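Side-chain contact in type III pantothenate kinase (Campylobacter jejuni, PDB 2NRH), which probably catalyses the ATP-dependent phosphorylation of pantothenate, the first step in the biosynthesis of coenzyme A: residues Gln71-Gly74 and Ile75-Ala79. The protein carries 2 engineered substitutions. Numbering follows the deposited sequence.
Sequences QGLG and IDRIA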
loop_
_atom_site.group_PDB
_atom_site.type_symbol
_atom_site.label_atom_id
_atom_site.label_comp_id
_atom_site.label_asym_id
_atom_site.label_seq_id
_atom_site.Cartn_x
_atom_site.Cartn_y
_atom_site.Cartn_z
ATOM N N GLN B 71 17.626 -4.606 12.180
ATOM C CA GLN B 71 18.456 -3.401 12.291
ATOM C C GLN B 71 17.667 -2.104 12.531
ATOM O O GLN B 71 16.792 -1.736 11.767
ATOM C CB GLN B 71 19.305 -3.229 11.024
ATOM C CG GLN B 71 20.080 -4.477 10.585
ATOM C CD GLN B 71 20.737 -4.293 9.219
ATOM O OE1 GLN B 71 20.763 -3.175 8.652
ATOM N NE2 GLN B 71 21.268 -5.388 8.670
ATOM N N GLY B 72 18.001 -1.408 13.584
ATOM C CA GLY B 72 17.373 -0.128 13.852
ATOM C C GLY B 72 15.884 -0.167 14.175
ATOM O O GLY B 72 15.215 0.847 14.031
ATOM N N LEU B 73 15.354 -1.314 14.629
ATOM C CA LEU B 73 13.920 -1.412 14.983
ATOM C C LEU B 73 13.445 -0.182 15.805
ATOM O O LEU B 73 14.152 0.262 16.729
ATOM C CB LEU B 73 13.684 -2.709 15.743
ATOM C CG LEU B 73 12.224 -3.055 16.079
ATOM C CD1 LEU B 73 11.276 -3.019 14.831
ATOM C CD2 LEU B 73 12.225 -4.410 16.736
ATOM N N GLY B 74 12.301 0.410 15.453
ATOM C CA GLY B 74 11.839 1.623 16.129
ATOM C C GLY B 74 11.424 1.313 17.556
ATOM O O GLY B 74 10.816 0.266 17.845
ATOM N N ILE B 75 11.773 2.210 18.465
ATOM C CA ILE B 75 11.405 2.045 19.895
ATOM C C ILE B 75 9.898 1.965 20.075
ATOM O O ILE B 75 9.371 1.342 21.020
ATOM C CB ILE B 75 12.093 3.151 20.813
ATOM C CG1 ILE B 75 11.936 2.783 22.300
ATOM C CG2 ILE B 75 11.529 4.551 20.566
ATOM C CD1 ILE B 75 12.068 1.281 22.587
ATOM N N ASP B 76 9.181 2.618 19.180
ATOM C CA ASP B 76 7.710 2.503 19.229
ATOM C C ASP B 76 7.173 1.084 18.989
ATOM O O ASP B 76 6.253 0.630 19.657
ATOM C CB ASP B 76 7.056 3.509 18.287
ATOM C CG ASP B 76 7.497 3.346 16.849
ATOM O OD1 ASP B 76 8.611 2.804 16.512
ATOM O OD2 ASP B 76 6.697 3.800 16.013
ATOM N N ARG B 77 7.738 0.391 18.007
ATOM C CA ARG B 77 7.412 -1.022 17.744
ATOM C C ARG B 77 7.901 -1.927 18.887
ATOM O O ARG B 77 7.184 -2.826 19.304
ATOM C CB ARG B 77 8.017 -1.434 16.408
ATOM C CG ARG B 77 7.395 -0.620 15.284
ATOM C CD ARG B 77 8.090 -0.793 13.930
ATOM N NE ARG B 77 8.038 -2.131 13.379
ATOM C CZ ARG B 77 8.753 -2.539 12.335
ATOM N NH1 ARG B 77 9.518 -1.700 11.657
ATOM N NH2 ARG B 77 8.640 -3.778 11.904
ATOM N N ILE B 78 9.109 -1.688 19.391
ATOM C CA ILE B 78 9.593 -2.432 20.528
ATOM C C ILE B 78 8.595 -2.345 21.711
ATOM O O ILE B 78 8.157 -3.369 22.227
ATOM C CB ILE B 78 11.042 -1.999 20.945
ATOM C CG1 ILE B 78 12.045 -2.510 19.926
ATOM C CG2 ILE B 78 11.390 -2.543 22.352
ATOM C CD1 ILE B 78 13.436 -1.923 19.994
ATOM N N ALA B 79 8.236 -1.116 22.105
ATOM C CA ALA B 79 7.351 -0.886 23.215
ATOM C C ALA B 79 5.975 -1.530 23.032
ATOM O O ALA B 79 5.338 -1.921 24.020
ATOM C CB ALA B 79 7.205 0.638 23.466
HETATM O O HOH W 1 11.464 0.927 12.287
#
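Leu73 lies against the first turn of the helix that follows it, one methyl reaching Arg77 and the other Ile78. With CG anti to the backbone N (chi1 -174°), its CD1 sits over the centre of one face of the Arg77 guanidinium, 3.6 Å from CZ of Arg77, and the two side chains cross at about a right angle. The bend of the arginine at chi3 (63°) turns the guanidinium aside so that its flat face meets this methyl. Leu73 CD2 packs instead against CG1 of Ile78 at 3.7 Å. Gly74 is the N-cap residue, and its carbonyl O accepts the i to i+4 bond from Ile78 N at 3.0 Å, nearly straight. Asp76, the predicted proton acceptor, brings OD1 to 3.4 Å from Gly74 C. A water weakly bridges Gly74 N and Arg77 NH1. The guanidinium is held further by a salt bridge from NH2 to Asp99 and a hydrogen bond from NH1 to the OH of Tyr70; the predicted pantothenate site includes Tyr70 and residues Gly74 to Arg77. Helix 75-81 begins between two sheets of this actin-like ATPase fold: Ile75 rests on strand 38-42, while Arg77 and the preceding Leu73 touch strand 105-113.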